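Local structure of short chain dehydrogenase (A0QTM2 homolog) (Mycobacterium thermoresistibile, 3SC4) at residues V254-S258 / P279-P285; V223-A227 / C245-L249; A214-K220 / V259-V263. The protein is a predicted oxidoreductase of the short-chain dehydrogenase family that probably catalyses NAD(P)(H)-dependent oxidation or reduction, as other short-chain dehydrogenases do. All coordinates share one frame; numbering follows the deposited sequence.

Contact 1 (V254-S258 / P279-P285); sequences VTDLS and PPGYTGP
The hydroxyl of Tyr282 joins the backbone of Leu257 to the chain's own C-terminal carboxylate. It accepts the N-H of Leu257, with Leu257 N to Tyr282 OH 3.1 Å and a moderately bent angle of 148° at the hydrogen. It donates in turn to a lone pair of Pro285 O, in the carbonyl plane, at 2.8 Å from Tyr282 OH. The two bonds fix the hydroxyl's direction. The ring itself is clamped by its neighbours. Leu257 CD1 sits over the centre of one face, 3.8 Å from the centroid, a CH-pi contact. Gly284 N lies over the opposite face, and Thr255 O comes to the edge near CE1. CG of Tyr282 is anti to the backbone N (chi1 172°), which directs the ring along the tail toward its end. Leu257 CD1 also meets Pro279 CD tip to tip at 3.8 Å. Asp256 crosses Pro285 at about a right angle, with OD1 against the ring carbon CG at 3.3 Å. The same OD1 accepts Ser258 N from above the carboxylate plane. The contact thus pairs an Asx turn at Asp256 with a C-terminal tail folded back after a type II beta turn, Pro279 to Tyr282.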
loop_
_atom_site.group_PDB
_atom_site.type_symbol
_atom_site.label_atom_id
_atom_site.label_comp_id
_atom_site.label_asym_id
_atom_site.label_seq_id
_atom_site.Cartn_x
_atom_site.Cartn_y
_atom_site.Cartn_z
ATOM N N VAL B 254 -21.015 24.628 8.583
ATOM C CA VAL B 254 -20.271 25.129 9.717
ATOM C C VAL B 254 -19.462 26.355 9.267
ATOM O O VAL B 254 -18.748 26.286 8.271
ATOM C CB VAL B 254 -19.350 24.048 10.291
ATOM C CG1 VAL B 254 -18.494 24.621 11.420
ATOM C CG2 VAL B 254 -20.178 22.845 10.776
ATOM N N THR B 255 -19.605 27.492 9.958
ATOM C CA THR B 255 -18.818 28.677 9.597
ATOM C C THR B 255 -17.670 28.928 10.555
ATOM O O THR B 255 -16.657 29.506 10.173
ATOM C CB THR B 255 -19.691 29.947 9.460
ATOM O OG1 THR B 255 -20.362 30.239 10.702
ATOM C CG2 THR B 255 -20.707 29.760 8.302
ATOM N N ASP B 256 -17.818 28.462 11.786
ATOM C CA ASP B 256 -16.876 28.770 12.852
ATOM C C ASP B 256 -16.149 27.491 13.263
ATOM O O ASP B 256 -16.645 26.746 14.079
ATOM C CB ASP B 256 -17.660 29.366 14.022
ATOM C CG ASP B 256 -16.777 29.736 15.219
ATOM O OD1 ASP B 256 -15.534 29.670 15.106
ATOM O OD2 ASP B 256 -17.334 30.099 16.285
ATOM N N LEU B 257 -14.977 27.237 12.697
ATOM C CA LEU B 257 -14.198 26.058 13.078
ATOM C C LEU B 257 -13.531 26.140 14.463
ATOM O O LEU B 257 -13.022 25.135 14.950
ATOM C CB LEU B 257 -13.126 25.758 12.023
ATOM C CG LEU B 257 -13.613 25.322 10.641
ATOM C CD1 LEU B 257 -12.517 25.502 9.563
ATOM C CD2 LEU B 257 -14.149 23.880 10.679
ATOM N N SER B 258 -13.530 27.316 15.092
ATOM C CA SER B 258 -12.879 27.496 16.401
ATOM C C SER B 258 -13.480 26.618 17.487
ATOM O O SER B 258 -12.822 26.329 18.480
ATOM C CB SER B 258 -12.955 28.960 16.871
ATOM O OG SER B 258 -12.136 29.799 16.081
ATOM N N PRO B 279 -9.199 25.084 5.698
ATOM C CA PRO B 279 -9.453 25.032 4.261
ATOM C C PRO B 279 -9.001 26.311 3.544
ATOM O O PRO B 279 -8.866 27.374 4.187
ATOM C CB PRO B 279 -10.976 24.843 4.166
ATOM C CG PRO B 279 -11.339 24.202 5.505
ATOM C CD PRO B 279 -10.413 24.823 6.492
ATOM N N PRO B 280 -8.742 26.206 2.232
ATOM C CA PRO B 280 -8.418 27.404 1.453
ATOM C C PRO B 280 -9.466 28.480 1.633
ATOM O O PRO B 280 -10.661 28.187 1.575
ATOM C CB PRO B 280 -8.400 26.917 -0.005
ATOM C CG PRO B 280 -8.382 25.384 0.040
ATOM C CD PRO B 280 -8.490 24.953 1.488
ATOM N N GLY B 281 -9.004 29.700 1.908
ATOM C CA GLY B 281 -9.863 30.874 1.926
ATOM C C GLY B 281 -10.758 31.007 3.146
ATOM O O GLY B 281 -11.636 31.868 3.176
ATOM N N TYR B 282 -10.521 30.171 4.155
ATOM C CA TYR B 282 -11.275 30.222 5.392
ATOM C C TYR B 282 -10.969 31.495 6.167
ATOM O O TYR B 282 -9.797 31.768 6.431
ATOM C CB TYR B 282 -10.898 29.042 6.276
ATOM C CG TYR B 282 -11.495 29.127 7.653
ATOM C CD1 TYR B 282 -12.859 28.993 7.836
ATOM C CD2 TYR B 282 -10.689 29.340 8.770
ATOM C CE1 TYR B 282 -13.419 29.085 9.087
ATOM C CE2 TYR B 282 -11.231 29.419 10.045
ATOM C CZ TYR B 282 -12.603 29.287 10.204
ATOM O OH TYR B 282 -13.163 29.361 11.455
ATOM N N THR B 283 -12.029 32.227 6.547
ATOM C CA THR B 283 -11.926 33.523 7.244
ATOM C C THR B 283 -12.520 33.514 8.635
ATOM O O THR B 283 -12.446 34.516 9.358
ATOM C CB THR B 283 -12.719 34.623 6.529
ATOM O OG1 THR B 283 -12.314 34.713 5.162
ATOM C CG2 THR B 283 -12.491 35.966 7.223
ATOM N N GLY B 284 -13.149 32.411 9.008
ATOM C CA GLY B 284 -13.788 32.338 10.305
ATOM C C GLY B 284 -12.778 32.497 11.421
ATOM O O GLY B 284 -11.586 32.699 11.167
ATOM N N PRO B 285 -13.262 32.431 12.670
ATOM C CA PRO B 285 -12.412 32.585 13.864
ATOM C C PRO B 285 -11.410 31.428 14.093
ATOM O O PRO B 285 -11.518 30.325 13.539
ATOM C CB PRO B 285 -13.425 32.671 15.032
ATOM C CG PRO B 285 -14.787 32.839 14.392
ATOM C CD PRO B 285 -14.697 32.320 13.001
ATOM O OXT PRO B 285 -10.460 31.584 14.865
#

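Contact 2 (V223-A227 / C245-L249); sequences VYADA and CEDVL
Leu249 pushes its forked end into the hollow formed by Val223, Asp226 and Ala227. One prong, CD1, lies 3.6 Å from Val223 O and also touches Val223 CG2. The other, CD2, rests on Asp226 CB at 3.8 Å. The CG branch point faces Ala227. CG of Leu249 is anti to the carbonyl carbon (chi1 -74°), and this turns the fork across the gap. In return, the small bump of Ala227 fits between Cys245, Val248 and Leu249. Its CB comes within 3.6 Å of Cys245 CA, close enough to touch the backbone of the other helix. Val248 CG1 closes the end of this hollow against Ala227 O. At the other end, Cys245 SG lies over one face of the Tyr224 ring. It is 4.0 Å from the centroid and 29° off the ring normal, a sulfur-aromatic contact. Val223 CG2 lies between Leu249 CD1 and CD of Glu246, whose chain bends at chi2. Polar ends look elsewhere: Tyr224 OH bonds to Leu194 O, Asp226 to Tyr260 OH, and Glu246 has Arg219 as its partner. The axes of segments 223-227 and 245-249 approach to 8.9 Å at 46°, the small residues Ala227 and Cys245 lying where the CA atoms come closest. Helix 222-232 lies in the crossover between strands 190-195 and 242-244. Helix 245-252 follows the last strand directly. Both helices touch Leu194 of strand 190-195, next to edge strand 242-244. Their packing belongs to the C-terminal half of the Rossmann fold of short-chain dehydrogenases.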
loop_
_atom_site.group_PDB
_atom_site.type_symbol
_atom_site.label_atom_id
_atom_site.label_comp_id
_atom_site.label_asym_id
_atom_site.label_seq_id
_atom_site.Cartn_x
_atom_site.Cartn_y
_atom_site.Cartn_z
ATOM N N VAL B 223 -13.876 17.327 15.835
ATOM C CA VAL B 223 -13.700 17.727 14.453
ATOM C C VAL B 223 -13.826 16.522 13.524
ATOM O O VAL B 223 -14.398 16.646 12.455
ATOM C CB VAL B 223 -12.365 18.479 14.200
ATOM C CG1 VAL B 223 -11.176 17.510 14.081
ATOM C CG2 VAL B 223 -12.480 19.323 12.968
ATOM N N TYR B 224 -13.354 15.359 13.965
ATOM C CA TYR B 224 -13.453 14.109 13.209
ATOM C C TYR B 224 -14.860 13.504 13.300
ATOM O O TYR B 224 -15.424 13.053 12.297
ATOM C CB TYR B 224 -12.444 13.091 13.754
ATOM C CG TYR B 224 -11.524 12.415 12.751
ATOM C CD1 TYR B 224 -12.003 11.902 11.557
ATOM C CD2 TYR B 224 -10.167 12.216 13.053
ATOM C CE1 TYR B 224 -11.165 11.269 10.655
ATOM C CE2 TYR B 224 -9.318 11.582 12.155
ATOM C CZ TYR B 224 -9.827 11.112 10.959
ATOM O OH TYR B 224 -8.986 10.487 10.073
ATOM N N ALA B 225 -15.416 13.466 14.511
ATOM C CA ALA B 225 -16.785 12.941 14.734
ATOM C C ALA B 225 -17.838 13.703 13.915
ATOM O O ALA B 225 -18.622 13.102 13.191
ATOM C CB ALA B 225 -17.145 12.968 16.215
ATOM N N ASP B 226 -17.844 15.025 14.019
ATOM C CA ASP B 226 -18.784 15.853 13.248
ATOM C C ASP B 226 -18.572 15.704 11.740
ATOM O O ASP B 226 -19.545 15.610 10.997
ATOM C CB ASP B 226 -18.697 17.331 13.645
ATOM C CG ASP B 226 -19.332 17.623 15.001
ATOM O OD1 ASP B 226 -19.960 16.721 15.588
ATOM O OD2 ASP B 226 -19.213 18.778 15.477
ATOM N N ALA B 227 -17.323 15.651 11.278
ATOM C CA ALA B 227 -17.088 15.484 9.828
ATOM C C ALA B 227 -17.609 14.101 9.379
ATOM O O ALA B 227 -18.311 13.992 8.374
ATOM C CB ALA B 227 -15.607 15.688 9.440
ATOM N N CYS B 245 -11.422 16.764 7.198
ATOM C CA CYS B 245 -12.524 17.076 8.109
ATOM C C CYS B 245 -13.031 18.527 7.972
ATOM O O CYS B 245 -14.204 18.780 7.686
ATOM C CB CYS B 245 -12.114 16.807 9.555
ATOM S SG CYS B 245 -11.817 15.052 9.906
ATOM N N GLU B 246 -12.127 19.473 8.162
ATOM C CA GLU B 246 -12.500 20.865 8.157
ATOM C C GLU B 246 -13.203 21.258 6.845
ATOM O O GLU B 246 -14.241 21.922 6.863
ATOM C CB GLU B 246 -11.273 21.731 8.405
ATOM C CG GLU B 246 -10.761 21.673 9.836
ATOM C CD GLU B 246 -9.776 20.543 10.088
ATOM O OE1 GLU B 246 -9.845 19.495 9.397
ATOM O OE2 GLU B 246 -8.950 20.703 11.017
ATOM N N ASP B 247 -12.675 20.803 5.719
ATOM C CA ASP B 247 -13.300 21.083 4.424
ATOM C C ASP B 247 -14.737 20.541 4.360
ATOM O O ASP B 247 -15.646 21.215 3.898
ATOM C CB ASP B 247 -12.455 20.520 3.273
ATOM C CG ASP B 247 -11.029 21.012 3.309
ATOM O OD1 ASP B 247 -10.441 21.055 4.406
ATOM O OD2 ASP B 247 -10.473 21.356 2.248
ATOM N N VAL B 248 -14.930 19.317 4.821
ATOM C CA VAL B 248 -16.244 18.702 4.811
ATOM C C VAL B 248 -17.204 19.541 5.642
ATOM O O VAL B 248 -18.366 19.781 5.242
ATOM C CB VAL B 248 -16.169 17.260 5.346
ATOM C CG1 VAL B 248 -17.552 16.720 5.673
ATOM C CG2 VAL B 248 -15.479 16.393 4.329
ATOM N N LEU B 249 -16.708 20.008 6.783
ATOM C CA LEU B 249 -17.532 20.780 7.695
ATOM C C LEU B 249 -17.974 22.125 7.097
ATOM O O LEU B 249 -19.145 22.449 7.168
ATOM C CB LEU B 249 -16.840 20.937 9.050
ATOM C CG LEU B 249 -16.867 19.626 9.881
ATOM C CD1 LEU B 249 -15.840 19.667 11.003
ATOM C CD2 LEU B 249 -18.280 19.301 10.444
#

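Contact 3 (A214-K220 / V259-V263); sequences AMARSRK and VYDCV
Cys262 SG packs against Met215 CB at 4.3 Å and Ser218 CB at 3.9 Å. Next to it, Val263 turns CG2 onto Ala214 CB at 3.4 Å and lays its CB against Ala216. With CG1 anti to the backbone N (chi1 179°), CG2 is turned toward Ala214 and Ala216. Met215 leads its sulfur end away, toward helix 203-209. Around this apolar patch the backbones pair. Cys262 N donates to Ser218 O at 3.2 Å with a nearly straight angle of 170°. Lys220 N donates to Tyr260 O at 2.7 Å. These two bonds flank Arg219 and Asp261, the non-hydrogen-bonded pair of a single antiparallel beta bridge. The bridge joins a loop of the short-chain dehydrogenase fold, between helices 203-209 and 222-232, to the C-terminal extension beyond helix 245-252. A type I turn from Met215 to Ser218 leads into the bridge. A water accepts Val263 N and lies close to Ala216 O and Ser218 O. Farther out, Arg219 and Asp261 run side by side. NE of Arg219 donates to Asp261 OD1 at 2.7 Å in a salt bridge, and OD1 lies near the guanidinium plane. NH2 makes a weak second bond to the same oxygen. A second water links NH2 to Asp261 OD2. The outer guanidinium nitrogens also bond outside the bridge, NH1 in a salt bridge to Glu246 OE2 and NH2 to Asn278 OD1. At the far edge, Lys220 bends at chi3 and brings CE to 3.3 Å from Val259 O.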
loop_
_atom_site.group_PDB
_atom_site.type_symbol
_atom_site.label_atom_id
_atom_site.label_comp_id
_atom_site.label_asym_id
_atom_site.label_seq_id
_atom_site.Cartn_x
_atom_site.Cartn_y
_atom_site.Cartn_z
ATOM N N ALA B 214 -2.887 22.469 27.752
ATOM C CA ALA B 214 -3.601 22.908 26.565
ATOM C C ALA B 214 -2.762 22.553 25.362
ATOM O O ALA B 214 -1.565 22.872 25.322
ATOM C CB ALA B 214 -3.826 24.423 26.614
ATOM N N MET B 215 -3.375 21.875 24.399
ATOM C CA MET B 215 -2.676 21.513 23.173
ATOM C C MET B 215 -3.057 22.569 22.147
ATOM O O MET B 215 -3.980 22.387 21.370
ATOM C CB MET B 215 -3.055 20.088 22.740
ATOM C CG MET B 215 -2.661 19.013 23.773
ATOM S SD MET B 215 -0.896 18.606 23.750
ATOM C CE MET B 215 -0.189 19.792 24.878
ATOM N N ALA B 216 -2.338 23.684 22.183
ATOM C CA ALA B 216 -2.763 24.923 21.540
ATOM C C ALA B 216 -2.711 24.807 20.032
ATOM O O ALA B 216 -3.462 25.465 19.333
ATOM C CB ALA B 216 -1.902 26.106 22.017
ATOM N N ARG B 217 -1.842 23.945 19.533
ATOM C CA ARG B 217 -1.713 23.753 18.098
ATOM C C ARG B 217 -2.655 22.685 17.535
ATOM O O ARG B 217 -2.563 22.359 16.374
ATOM C CB ARG B 217 -0.256 23.383 17.755
ATOM C CG ARG B 217 0.818 24.370 18.297
ATOM C CD ARG B 217 2.066 24.424 17.387
ATOM N NE ARG B 217 1.952 25.454 16.346
ATOM C CZ ARG B 217 2.410 25.355 15.094
ATOM N NH1 ARG B 217 3.023 24.265 14.651
ATOM N NH2 ARG B 217 2.235 26.365 14.254
ATOM N N SER B 218 -3.554 22.146 18.356
ATOM C CA SER B 218 -4.334 20.957 17.997
ATOM C C SER B 218 -5.827 21.222 18.015
ATOM O O SER B 218 -6.280 22.264 18.483
ATOM C CB SER B 218 -4.027 19.814 18.965
ATOM O OG SER B 218 -2.664 19.451 18.909
ATOM N N ARG B 219 -6.589 20.265 17.504
ATOM C CA ARG B 219 -8.054 20.321 17.556
ATOM C C ARG B 219 -8.616 19.117 18.304
ATOM O O ARG B 219 -7.924 18.108 18.501
ATOM C CB ARG B 219 -8.672 20.427 16.152
ATOM C CG ARG B 219 -8.557 21.826 15.554
ATOM C CD ARG B 219 -9.307 22.002 14.233
ATOM N NE ARG B 219 -9.458 23.427 13.956
ATOM C CZ ARG B 219 -9.148 24.054 12.821
ATOM N NH1 ARG B 219 -8.713 23.406 11.749
ATOM N NH2 ARG B 219 -9.317 25.362 12.752
ATOM N N LYS B 220 -9.875 19.250 18.715
ATOM C CA LYS B 220 -10.585 18.213 19.471
ATOM C C LYS B 220 -11.095 17.072 18.576
ATOM O O LYS B 220 -11.289 17.250 17.383
ATOM C CB LYS B 220 -11.752 18.831 20.262
ATOM C CG LYS B 220 -11.334 19.906 21.263
ATOM C CD LYS B 220 -12.466 20.294 22.223
ATOM C CE LYS B 220 -13.377 21.429 21.667
ATOM N NZ LYS B 220 -14.701 21.575 22.433
ATOM N N VAL B 259 -14.725 26.200 17.321
ATOM C CA VAL B 259 -15.341 25.334 18.326
ATOM C C VAL B 259 -14.622 23.975 18.416
ATOM O O VAL B 259 -14.863 23.197 19.353
ATOM C CB VAL B 259 -16.843 25.112 18.039
ATOM C CG1 VAL B 259 -17.601 26.467 18.060
ATOM C CG2 VAL B 259 -17.049 24.372 16.690
ATOM N N TYR B 260 -13.764 23.685 17.436
ATOM C CA TYR B 260 -12.941 22.466 17.442
ATOM C C TYR B 260 -11.521 22.691 17.979
ATOM O O TYR B 260 -10.796 21.740 18.274
ATOM C CB TYR B 260 -12.890 21.865 16.033
ATOM C CG TYR B 260 -14.268 21.538 15.514
ATOM C CD1 TYR B 260 -15.011 20.503 16.073
ATOM C CD2 TYR B 260 -14.851 22.287 14.508
ATOM C CE1 TYR B 260 -16.286 20.209 15.638
ATOM C CE2 TYR B 260 -16.144 21.984 14.057
ATOM C CZ TYR B 260 -16.843 20.940 14.633
ATOM O OH TYR B 260 -18.103 20.629 14.184
ATOM N N ASP B 261 -11.131 23.951 18.109
ATOM C CA ASP B 261 -9.793 24.287 18.578
ATOM C C ASP B 261 -9.682 23.969 20.081
ATOM O O ASP B 261 -10.579 24.286 20.874
ATOM C CB ASP B 261 -9.457 25.764 18.276
ATOM C CG ASP B 261 -9.484 26.090 16.777
ATOM O OD1 ASP B 261 -9.854 25.206 15.971
ATOM O OD2 ASP B 261 -9.160 27.243 16.409
ATOM N N CYS B 262 -8.597 23.289 20.457
ATOM C CA CYS B 262 -8.327 23.006 21.860
ATOM C C CYS B 262 -8.140 24.337 22.578
ATOM O O CYS B 262 -8.622 24.489 23.680
ATOM C CB CYS B 262 -7.071 22.153 22.011
ATOM S SG CYS B 262 -7.126 20.509 21.268
ATOM N N VAL B 263 -7.449 25.288 21.930
ATOM C CA VAL B 263 -7.329 26.667 22.414
ATOM C C VAL B 263 -7.551 27.708 21.302
ATOM O O VAL B 263 -6.636 27.987 20.521
ATOM C CB VAL B 263 -5.939 26.915 23.035
ATOM C CG1 VAL B 263 -5.815 28.381 23.527
ATOM C CG2 VAL B 263 -5.676 25.914 24.186
HETATM O O HOH W 1 -5.997 24.964 19.522
HETATM O O HOH W 2 -10.102 28.116 14.064
#

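Along the chain, 214-220 comes first and opens contact 3. Contact 2 is nested within that loop: 223-227 opens it and 245-249 closes it, around strand 242-244. Contact 1 then opens at 254-258, just before 259-263 closes contact 3. It closes only at the C terminus, so contacts 1 and 3 cross, while contacts 2 and 1 follow in series. The three also touch. Arg219 of contact 3 reaches both others, and it packs on Leu257 of contact 1. Leu249 CD1 of contact 2 packs on the Tyr260 ring of contact 3. Pro279 rests on Glu246 and Asp247. Together they tie the C-terminal extension to helices 222-232 and 245-252.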